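PDB 1A4E: peroxisomal catalase A from Saccharomyces cerevisiae, which probably breaks down hydrogen peroxide generated by peroxisomal oxidases into water and oxygen, using heme as its cofactor. Local coordinates for residues K204-Y214 / P403-W411; P276-V285 / W420-Q431. All coordinates share one frame; numbering follows the deposited sequence.

Followed from the N terminus, the chain first lays down the hairpin 204-214 within the antiparallel catalase sheet, then the loop 276-285 that links helix 269-274 to strand 294-303. It returns to the hairpin at 403-411, closing interaction 1, and only after strand 411-418 does 420-431 close interaction 2 on the earlier loop. The two closures therefore cross rather than nest. Interaction 1 ties the sheet to the long connection after helix 332-348; interaction 2 ties the heme-side loop to the start of the C-terminal helices. They meet where the F280 ring packs against Y214, E409 and W411.

Interaction 1: K204-Y214 / P403-W411; sequences KWSNKNGDWHY and PIQQHQEVW
K204 reaches from the first strand of a beta hairpin into the turn at Q405-Q408, an example of a single lysine gathering up an irregular loop. The hairpin, strands 203-206 and 212-221 joined by a type I turn from N207 to G210, belongs to the large antiparallel sheet of the catalase fold. CB of K204 packs near NE2 of Q408, CD runs past the Q408 amide, and a bend at chi3 (-72°) turns CE and NZ toward three oxygens. NZ donates to Q408 OE1 at 2.8 Å and Q405 OE1 at 3.0 Å, in both cases from above the carbonyl plane, and forms a salt bridge with E409 OE1 at 2.8 Å through the syn lone pair. This grip fixes the buried ammonium group. Q408 also lays CG over one face of W212, 3.5 Å from the centroid of the five-membered ring and almost on its normal. A water joins Q408 NE2 to K204 O and S206 OG. H407, its ring sandwiched between P403 CG and Q408 CG, sends ND1 to G210 O at 3.2 Å, nearly straight at 169°. E327 of strand 326-328 holds Q405 NE2, while W411 pairs in an antiparallel ladder with a strand of a second subunit. Y214 OH donates to E409 OE2 at 2.8 Å, on the anti side and tilted 33° out of the carboxylate plane.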
loop_
_atom_site.group_PDB
_atom_site.type_symbol
_atom_site.label_atom_id
_atom_site.label_comp_id
_atom_site.label_asym_id
_atom_site.label_seq_id
_atom_site.Cartn_x
_atom_site.Cartn_y
_atom_site.Cartn_z
ATOM N N LYS B 204 14.823 14.552 -29.253
ATOM C CA LYS B 204 16.028 15.257 -29.644
ATOM C C LYS B 204 17.217 14.355 -29.408
ATOM O O LYS B 204 17.495 13.986 -28.271
ATOM C CB LYS B 204 16.201 16.546 -28.838
ATOM C CG LYS B 204 15.175 17.606 -29.240
ATOM C CD LYS B 204 15.438 18.932 -28.543
ATOM C CE LYS B 204 15.101 18.873 -27.060
ATOM N NZ LYS B 204 15.461 20.109 -26.391
ATOM N N TRP B 205 17.886 13.914 -30.478
ATOM C CA TRP B 205 19.084 13.100 -30.345
ATOM C C TRP B 205 20.304 13.944 -30.681
ATOM O O TRP B 205 20.263 14.783 -31.580
ATOM C CB TRP B 205 19.018 11.884 -31.281
ATOM C CG TRP B 205 17.970 10.815 -30.943
ATOM C CD1 TRP B 205 17.049 10.968 -29.929
ATOM C CD2 TRP B 205 17.812 9.617 -31.597
ATOM N NE1 TRP B 205 16.310 9.890 -29.943
ATOM C CE2 TRP B 205 16.720 9.058 -30.913
ATOM C CE3 TRP B 205 18.410 8.928 -32.652
ATOM C CZ2 TRP B 205 16.215 7.805 -31.265
ATOM C CZ3 TRP B 205 17.898 7.672 -33.005
ATOM C CH2 TRP B 205 16.812 7.112 -32.320
ATOM N N SER B 206 21.400 13.755 -29.941
ATOM C CA SER B 206 22.619 14.531 -30.132
ATOM C C SER B 206 23.820 13.646 -30.374
ATOM O O SER B 206 23.881 12.548 -29.821
ATOM C CB SER B 206 22.928 15.370 -28.912
ATOM O OG SER B 206 21.866 16.253 -28.636
ATOM N N ASN B 207 24.773 14.079 -31.209
ATOM C CA ASN B 207 26.015 13.335 -31.352
ATOM C C ASN B 207 27.027 13.842 -30.330
ATOM O O ASN B 207 26.742 14.767 -29.562
ATOM C CB ASN B 207 26.570 13.488 -32.771
ATOM C CG ASN B 207 26.972 14.882 -33.242
ATOM O OD1 ASN B 207 27.336 15.783 -32.488
ATOM N ND2 ASN B 207 26.962 15.078 -34.558
ATOM N N LYS B 208 28.232 13.272 -30.317
ATOM C CA LYS B 208 29.244 13.669 -29.357
ATOM C C LYS B 208 29.831 15.057 -29.553
ATOM O O LYS B 208 30.373 15.619 -28.602
ATOM C CB LYS B 208 30.334 12.605 -29.370
ATOM C CG LYS B 208 29.814 11.454 -28.526
ATOM C CD LYS B 208 30.601 10.176 -28.715
ATOM C CE LYS B 208 30.188 9.190 -27.633
ATOM N NZ LYS B 208 30.664 7.851 -27.936
ATOM N N ASN B 209 29.684 15.640 -30.752
ATOM C CA ASN B 209 30.128 17.006 -31.022
ATOM C C ASN B 209 29.156 18.091 -30.564
ATOM O O ASN B 209 29.489 19.276 -30.622
ATOM C CB ASN B 209 30.368 17.207 -32.511
ATOM C CG ASN B 209 31.669 16.619 -33.035
ATOM O OD1 ASN B 209 32.030 15.469 -32.787
ATOM N ND2 ASN B 209 32.403 17.390 -33.843
ATOM N N GLY B 210 27.953 17.730 -30.101
ATOM C CA GLY B 210 26.980 18.713 -29.657
ATOM C C GLY B 210 25.968 19.087 -30.727
ATOM O O GLY B 210 25.081 19.903 -30.475
ATOM N N ASP B 211 26.086 18.522 -31.936
ATOM C CA ASP B 211 25.121 18.759 -33.011
ATOM C C ASP B 211 23.875 17.948 -32.689
ATOM O O ASP B 211 23.985 16.790 -32.290
ATOM C CB ASP B 211 25.670 18.300 -34.383
ATOM C CG ASP B 211 27.041 18.855 -34.785
ATOM O OD1 ASP B 211 27.271 20.047 -34.570
ATOM O OD2 ASP B 211 27.882 18.106 -35.317
ATOM N N TRP B 212 22.682 18.518 -32.842
ATOM C CA TRP B 212 21.463 17.800 -32.516
ATOM C C TRP B 212 20.405 17.853 -33.600
ATOM O O TRP B 212 20.384 18.753 -34.440
ATOM C CB TRP B 212 20.870 18.349 -31.209
ATOM C CG TRP B 212 20.421 19.807 -31.246
ATOM C CD1 TRP B 212 21.310 20.831 -31.053
ATOM C CD2 TRP B 212 19.139 20.254 -31.453
ATOM N NE1 TRP B 212 20.596 21.924 -31.130
ATOM C CE2 TRP B 212 19.305 21.638 -31.361
ATOM C CE3 TRP B 212 17.879 19.704 -31.687
ATOM C CZ2 TRP B 212 18.221 22.495 -31.510
ATOM C CZ3 TRP B 212 16.791 20.564 -31.835
ATOM C CH2 TRP B 212 16.960 21.947 -31.746
ATOM N N HIS B 213 19.494 16.879 -33.559
ATOM C CA HIS B 213 18.397 16.810 -34.503
ATOM C C HIS B 213 17.079 16.442 -33.840
ATOM O O HIS B 213 17.037 15.799 -32.794
ATOM C CB HIS B 213 18.670 15.766 -35.582
ATOM C CG HIS B 213 19.728 16.118 -36.624
ATOM N ND1 HIS B 213 21.044 16.052 -36.503
ATOM C CD2 HIS B 213 19.460 16.522 -37.909
ATOM C CE1 HIS B 213 21.586 16.388 -37.647
ATOM N NE2 HIS B 213 20.623 16.668 -38.486
ATOM N N TYR B 214 15.983 16.915 -34.440
ATOM C CA TYR B 214 14.650 16.473 -34.083
ATOM C C TYR B 214 14.505 15.142 -34.800
ATOM O O TYR B 214 14.798 15.027 -35.990
ATOM C CB TYR B 214 13.582 17.420 -34.595
ATOM C CG TYR B 214 13.525 18.762 -33.877
ATOM C CD1 TYR B 214 13.311 18.844 -32.493
ATOM C CD2 TYR B 214 13.670 19.931 -34.621
ATOM C CE1 TYR B 214 13.237 20.083 -31.856
ATOM C CE2 TYR B 214 13.601 21.175 -33.989
ATOM C CZ TYR B 214 13.384 21.244 -32.611
ATOM O OH TYR B 214 13.295 22.477 -31.993
ATOM N N PRO B 403 26.211 17.998 -22.630
ATOM C CA PRO B 403 25.014 18.776 -22.358
ATOM C C PRO B 403 23.752 17.923 -22.300
ATOM O O PRO B 403 23.638 16.877 -22.949
ATOM C CB PRO B 403 25.019 19.813 -23.465
ATOM C CG PRO B 403 25.644 19.083 -24.627
ATOM C CD PRO B 403 26.762 18.319 -23.947
ATOM N N ILE B 404 22.814 18.329 -21.448
ATOM C CA ILE B 404 21.530 17.651 -21.417
ATOM C C ILE B 404 20.674 18.361 -22.460
ATOM O O ILE B 404 20.389 17.775 -23.507
ATOM C CB ILE B 404 20.971 17.743 -19.982
ATOM C CG1 ILE B 404 21.933 17.013 -19.040
ATOM C CG2 ILE B 404 19.588 17.123 -19.910
ATOM C CD1 ILE B 404 21.606 17.090 -17.543
ATOM N N GLN B 405 20.283 19.627 -22.260
ATOM C CA GLN B 405 19.509 20.335 -23.268
ATOM C C GLN B 405 19.922 21.789 -23.497
ATOM O O GLN B 405 19.293 22.440 -24.329
ATOM C CB GLN B 405 18.008 20.274 -22.901
ATOM C CG GLN B 405 17.350 18.894 -23.109
ATOM C CD GLN B 405 15.833 18.892 -23.041
ATOM O OE1 GLN B 405 15.188 19.868 -23.405
ATOM N NE2 GLN B 405 15.193 17.816 -22.593
ATOM N N GLN B 406 20.989 22.305 -22.837
ATOM C CA GLN B 406 21.457 23.699 -22.947
ATOM C C GLN B 406 21.835 24.164 -24.350
ATOM O O GLN B 406 21.650 25.318 -24.739
ATOM C CB GLN B 406 22.725 24.018 -22.164
ATOM C CG GLN B 406 22.986 23.484 -20.789
ATOM C CD GLN B 406 23.590 22.088 -20.762
ATOM O OE1 GLN B 406 22.914 21.083 -20.963
ATOM N NE2 GLN B 406 24.880 21.993 -20.468
ATOM N N HIS B 407 22.451 23.227 -25.070
ATOM C CA HIS B 407 22.927 23.412 -26.432
ATOM C C HIS B 407 21.840 23.488 -27.495
ATOM O O HIS B 407 22.110 23.727 -28.670
ATOM C CB HIS B 407 23.886 22.270 -26.755
ATOM C CG HIS B 407 23.273 20.867 -26.767
ATOM N ND1 HIS B 407 23.446 19.950 -27.714
ATOM C CD2 HIS B 407 22.464 20.311 -25.800
ATOM C CE1 HIS B 407 22.787 18.877 -27.367
ATOM N NE2 HIS B 407 22.203 19.105 -26.217
ATOM N N GLN B 408 20.595 23.273 -27.073
ATOM C CA GLN B 408 19.471 23.241 -27.978
ATOM C C GLN B 408 18.691 24.552 -27.994
ATOM O O GLN B 408 19.323 25.606 -28.039
ATOM C CB GLN B 408 18.636 22.018 -27.568
ATOM C CG GLN B 408 19.499 20.775 -27.785
ATOM C CD GLN B 408 18.927 19.443 -27.349
ATOM O OE1 GLN B 408 18.178 19.357 -26.383
ATOM N NE2 GLN B 408 19.289 18.362 -28.039
ATOM N N GLU B 409 17.356 24.567 -27.961
ATOM C CA GLU B 409 16.566 25.791 -28.072
ATOM C C GLU B 409 16.684 26.779 -26.921
ATOM O O GLU B 409 16.996 26.420 -25.785
ATOM C CB GLU B 409 15.087 25.487 -28.203
ATOM C CG GLU B 409 14.690 24.443 -29.239
ATOM C CD GLU B 409 14.523 23.010 -28.715
ATOM O OE1 GLU B 409 15.212 22.573 -27.790
ATOM O OE2 GLU B 409 13.677 22.313 -29.255
ATOM N N VAL B 410 16.468 28.053 -27.261
ATOM C CA VAL B 410 16.394 29.122 -26.283
ATOM C C VAL B 410 14.914 29.473 -26.266
ATOM O O VAL B 410 14.264 29.663 -27.300
ATOM C CB VAL B 410 17.255 30.344 -26.712
ATOM C CG1 VAL B 410 17.121 31.513 -25.734
ATOM C CG2 VAL B 410 18.713 29.906 -26.723
ATOM N N TRP B 411 14.366 29.491 -25.055
ATOM C CA TRP B 411 12.955 29.771 -24.865
ATOM C C TRP B 411 12.784 31.186 -24.338
ATOM O O TRP B 411 13.649 31.719 -23.635
ATOM C CB TRP B 411 12.364 28.749 -23.878
ATOM C CG TRP B 411 12.607 27.304 -24.300
ATOM C CD1 TRP B 411 13.548 26.536 -23.662
ATOM C CD2 TRP B 411 11.991 26.642 -25.333
ATOM N NE1 TRP B 411 13.536 25.387 -24.289
ATOM C CE2 TRP B 411 12.633 25.396 -25.286
ATOM C CE3 TRP B 411 11.007 26.897 -26.287
ATOM C CZ2 TRP B 411 12.297 24.390 -26.192
ATOM C CZ3 TRP B 411 10.674 25.889 -27.194
ATOM C CH2 TRP B 411 11.312 24.646 -27.148
HETATM O O HOH W 1 19.610 15.480 -27.368
HETATM O O HOH W 2 12.301 20.711 -27.486
#

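Interaction 2: P276-V285 / W420-Q431; sequences PFSVFDLTKV and WATSPGDVDFVQ
P276-V285 runs through two successive type I turns, S278 to D281 and D281 to K284, and faces W420-Q431, a loop leading into helix 430-440; CA atoms come closest at K284 and Q431, 7.3 Å apart. Q431, extended beyond CG, docks its amide on the V285 backbone: V285 N donates to OE1 at 2.9 Å on an in-plane lone pair, and NE2 returns a weak bond to V285 O. The same amide stands nearly perpendicular to the F277 ring, with NE2 3.4 Å from CE2. K284, bent at chi2 and chi4, brings NZ between two carboxylates, 2.9 Å from D281 OD2 and 2.9 Å from D428 OD1. D281 OD1 meanwhile closes an Asx turn with T283 N and accepts from T283 OG1 on the same face. W420 fits its six-membered ring against the first turn, CH2 lying 3.6 Å from D281 CB. R137 bridges to both aspartates and forms a cation-pi pair with W420, while L282, between D281 and T283, touches the heme. With D281 OD2 and D428 OD1 4.4 Å apart, the two would probably repel each other; K284 and R137, salt-bridged to both, probably offset that charge, and the shared ionic network joins the heme-side loop to the C-terminal region.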
loop_
_atom_site.group_PDB
_atom_site.type_symbol
_atom_site.label_atom_id
_atom_site.label_comp_id
_atom_site.label_asym_id
_atom_site.label_seq_id
_atom_site.Cartn_x
_atom_site.Cartn_y
_atom_site.Cartn_z
ATOM N N PRO B 276 4.896 23.846 -42.057
ATOM C CA PRO B 276 3.533 24.375 -41.908
ATOM C C PRO B 276 2.779 24.050 -40.616
ATOM O O PRO B 276 1.633 24.468 -40.416
ATOM C CB PRO B 276 2.827 23.858 -43.149
ATOM C CG PRO B 276 3.514 22.545 -43.439
ATOM C CD PRO B 276 4.965 22.915 -43.188
ATOM N N PHE B 277 3.430 23.269 -39.747
ATOM C CA PHE B 277 2.924 22.846 -38.448
ATOM C C PHE B 277 4.082 22.729 -37.454
ATOM O O PHE B 277 5.254 22.923 -37.788
ATOM C CB PHE B 277 2.191 21.487 -38.581
ATOM C CG PHE B 277 2.989 20.357 -39.230
ATOM C CD1 PHE B 277 3.934 19.633 -38.496
ATOM C CD2 PHE B 277 2.785 20.063 -40.577
ATOM C CE1 PHE B 277 4.671 18.625 -39.112
ATOM C CE2 PHE B 277 3.529 19.049 -41.185
ATOM C CZ PHE B 277 4.472 18.330 -40.458
ATOM N N SER B 278 3.756 22.379 -36.210
ATOM C CA SER B 278 4.750 22.283 -35.152
ATOM C C SER B 278 5.368 20.889 -35.023
ATOM O O SER B 278 4.693 19.866 -35.197
ATOM C CB SER B 278 4.072 22.707 -33.838
ATOM O OG SER B 278 4.984 22.892 -32.764
ATOM N N VAL B 279 6.685 20.844 -34.753
ATOM C CA VAL B 279 7.359 19.580 -34.453
ATOM C C VAL B 279 6.947 19.055 -33.081
ATOM O O VAL B 279 7.166 17.890 -32.770
ATOM C CB VAL B 279 8.920 19.685 -34.446
ATOM C CG1 VAL B 279 9.372 19.711 -35.893
ATOM C CG2 VAL B 279 9.426 20.903 -33.668
ATOM N N PHE B 280 6.350 19.924 -32.256
ATOM C CA PHE B 280 5.871 19.587 -30.929
ATOM C C PHE B 280 4.422 19.111 -30.934
ATOM O O PHE B 280 3.830 18.913 -29.870
ATOM C CB PHE B 280 6.006 20.818 -30.030
ATOM C CG PHE B 280 7.407 21.404 -30.031
ATOM C CD1 PHE B 280 8.529 20.572 -29.930
ATOM C CD2 PHE B 280 7.563 22.788 -30.151
ATOM C CE1 PHE B 280 9.813 21.129 -29.947
ATOM C CE2 PHE B 280 8.849 23.334 -30.166
ATOM C CZ PHE B 280 9.973 22.509 -30.067
ATOM N N ASP B 281 3.822 18.933 -32.119
ATOM C CA ASP B 281 2.452 18.480 -32.207
ATOM C C ASP B 281 2.398 17.007 -32.557
ATOM O O ASP B 281 2.778 16.575 -33.644
ATOM C CB ASP B 281 1.709 19.286 -33.263
ATOM C CG ASP B 281 0.198 19.054 -33.365
ATOM O OD1 ASP B 281 -0.364 18.208 -32.674
ATOM O OD2 ASP B 281 -0.437 19.744 -34.153
ATOM N N LEU B 282 1.820 16.276 -31.601
ATOM C CA LEU B 282 1.666 14.828 -31.667
ATOM C C LEU B 282 0.714 14.369 -32.762
ATOM O O LEU B 282 0.839 13.249 -33.256
ATOM C CB LEU B 282 1.131 14.300 -30.346
ATOM C CG LEU B 282 1.677 13.065 -29.657
ATOM C CD1 LEU B 282 0.651 12.738 -28.592
ATOM C CD2 LEU B 282 1.877 11.868 -30.568
ATOM N N THR B 283 -0.256 15.205 -33.150
ATOM C CA THR B 283 -1.222 14.822 -34.170
ATOM C C THR B 283 -0.719 15.001 -35.607
ATOM O O THR B 283 -1.443 14.731 -36.561
ATOM C CB THR B 283 -2.510 15.624 -33.925
ATOM O OG1 THR B 283 -2.207 16.979 -34.188
ATOM C CG2 THR B 283 -3.032 15.478 -32.499
ATOM N N LYS B 284 0.547 15.381 -35.798
ATOM C CA LYS B 284 1.119 15.599 -37.117
ATOM C C LYS B 284 2.244 14.630 -37.437
ATOM O O LYS B 284 3.050 14.300 -36.569
ATOM C CB LYS B 284 1.696 17.007 -37.235
ATOM C CG LYS B 284 0.757 18.176 -36.971
ATOM C CD LYS B 284 -0.301 18.345 -38.052
ATOM C CE LYS B 284 -1.177 19.527 -37.681
ATOM N NZ LYS B 284 -2.002 19.197 -36.539
ATOM N N VAL B 285 2.303 14.164 -38.690
ATOM C CA VAL B 285 3.410 13.352 -39.171
ATOM C C VAL B 285 4.251 14.208 -40.102
ATOM O O VAL B 285 3.789 15.186 -40.687
ATOM C CB VAL B 285 2.942 12.094 -39.955
ATOM C CG1 VAL B 285 2.139 11.249 -38.996
ATOM C CG2 VAL B 285 2.080 12.421 -41.164
ATOM N N TRP B 420 -3.882 24.216 -26.068
ATOM C CA TRP B 420 -3.655 24.082 -27.494
ATOM C C TRP B 420 -4.869 23.463 -28.192
ATOM O O TRP B 420 -4.797 22.388 -28.789
ATOM C CB TRP B 420 -2.391 23.224 -27.677
ATOM C CG TRP B 420 -1.600 23.407 -28.968
ATOM C CD1 TRP B 420 -1.938 24.335 -29.923
ATOM C CD2 TRP B 420 -0.473 22.705 -29.303
ATOM N NE1 TRP B 420 -1.030 24.227 -30.856
ATOM C CE2 TRP B 420 -0.141 23.278 -30.538
ATOM C CE3 TRP B 420 0.314 21.691 -28.764
ATOM C CZ2 TRP B 420 0.978 22.846 -31.249
ATOM C CZ3 TRP B 420 1.434 21.258 -29.475
ATOM C CH2 TRP B 420 1.764 21.830 -30.706
ATOM N N ALA B 421 -6.010 24.156 -28.132
ATOM C CA ALA B 421 -7.256 23.734 -28.758
ATOM C C ALA B 421 -7.140 23.578 -30.269
ATOM O O ALA B 421 -6.170 24.078 -30.843
ATOM C CB ALA B 421 -8.301 24.770 -28.441
ATOM N N THR B 422 -8.067 22.891 -30.944
ATOM C CA THR B 422 -8.050 22.766 -32.405
ATOM C C THR B 422 -7.902 24.145 -33.047
ATOM O O THR B 422 -8.646 25.084 -32.754
ATOM C CB THR B 422 -9.359 22.137 -32.948
ATOM O OG1 THR B 422 -9.596 20.988 -32.152
ATOM C CG2 THR B 422 -9.296 21.734 -34.426
ATOM N N SER B 423 -6.839 24.260 -33.844
ATOM C CA SER B 423 -6.517 25.475 -34.578
ATOM C C SER B 423 -7.600 25.837 -35.586
ATOM O O SER B 423 -8.200 24.934 -36.173
ATOM C CB SER B 423 -5.198 25.308 -35.326
ATOM O OG SER B 423 -4.111 25.070 -34.445
ATOM N N PRO B 424 -7.918 27.123 -35.814
ATOM C CA PRO B 424 -8.825 27.554 -36.868
ATOM C C PRO B 424 -8.267 27.208 -38.239
ATOM O O PRO B 424 -7.057 27.061 -38.437
ATOM C CB PRO B 424 -8.988 29.038 -36.619
ATOM C CG PRO B 424 -7.677 29.429 -35.987
ATOM C CD PRO B 424 -7.460 28.267 -35.031
ATOM N N GLY B 425 -9.192 27.019 -39.173
ATOM C CA GLY B 425 -8.815 26.674 -40.527
ATOM C C GLY B 425 -8.796 25.172 -40.746
ATOM O O GLY B 425 -9.518 24.398 -40.109
ATOM N N ASP B 426 -7.904 24.770 -41.646
ATOM C CA ASP B 426 -7.845 23.386 -42.050
ATOM C C ASP B 426 -6.568 22.644 -41.685
ATOM O O ASP B 426 -6.453 21.451 -41.970
ATOM C CB ASP B 426 -8.077 23.367 -43.548
ATOM C CG ASP B 426 -8.595 22.032 -44.043
ATOM O OD1 ASP B 426 -9.630 21.576 -43.543
ATOM O OD2 ASP B 426 -7.951 21.464 -44.922
ATOM N N VAL B 427 -5.614 23.312 -41.020
ATOM C CA VAL B 427 -4.323 22.724 -40.673
ATOM C C VAL B 427 -4.397 21.419 -39.868
ATOM O O VAL B 427 -3.583 20.522 -40.083
ATOM C CB VAL B 427 -3.504 23.839 -39.932
ATOM C CG1 VAL B 427 -4.150 24.193 -38.595
ATOM C CG2 VAL B 427 -2.058 23.376 -39.757
ATOM N N ASP B 428 -5.388 21.274 -38.981
ATOM C CA ASP B 428 -5.567 20.062 -38.198
ATOM C C ASP B 428 -6.481 19.032 -38.836
ATOM O O ASP B 428 -6.785 18.005 -38.233
ATOM C CB ASP B 428 -6.101 20.422 -36.820
ATOM C CG ASP B 428 -5.167 21.312 -36.001
ATOM O OD1 ASP B 428 -3.954 21.292 -36.205
ATOM O OD2 ASP B 428 -5.655 22.031 -35.140
ATOM N N PHE B 429 -6.925 19.296 -40.069
ATOM C CA PHE B 429 -7.736 18.360 -40.828
ATOM C C PHE B 429 -7.051 17.905 -42.107
ATOM O O PHE B 429 -7.410 16.860 -42.649
ATOM C CB PHE B 429 -9.086 18.990 -41.179
ATOM C CG PHE B 429 -10.030 19.037 -39.986
ATOM C CD1 PHE B 429 -9.937 20.072 -39.052
ATOM C CD2 PHE B 429 -10.972 18.018 -39.806
ATOM C CE1 PHE B 429 -10.775 20.076 -37.937
ATOM C CE2 PHE B 429 -11.809 18.032 -38.688
ATOM C CZ PHE B 429 -11.711 19.061 -37.755
ATOM N N VAL B 430 -6.033 18.648 -42.564
ATOM C CA VAL B 430 -5.298 18.346 -43.788
ATOM C C VAL B 430 -4.753 16.922 -43.847
ATOM O O VAL B 430 -5.080 16.183 -44.774
ATOM C CB VAL B 430 -4.151 19.398 -43.936
ATOM C CG1 VAL B 430 -3.099 19.021 -44.969
ATOM C CG2 VAL B 430 -4.757 20.664 -44.491
ATOM N N GLN B 431 -3.956 16.509 -42.855
ATOM C CA GLN B 431 -3.353 15.178 -42.836
ATOM C C GLN B 431 -4.327 14.029 -42.678
ATOM O O GLN B 431 -4.063 12.930 -43.161
ATOM C CB GLN B 431 -2.319 15.098 -41.732
ATOM C CG GLN B 431 -1.146 16.017 -42.039
ATOM C CD GLN B 431 0.017 15.877 -41.081
ATOM O OE1 GLN B 431 -0.031 15.095 -40.137
ATOM N NE2 GLN B 431 1.099 16.625 -41.292
#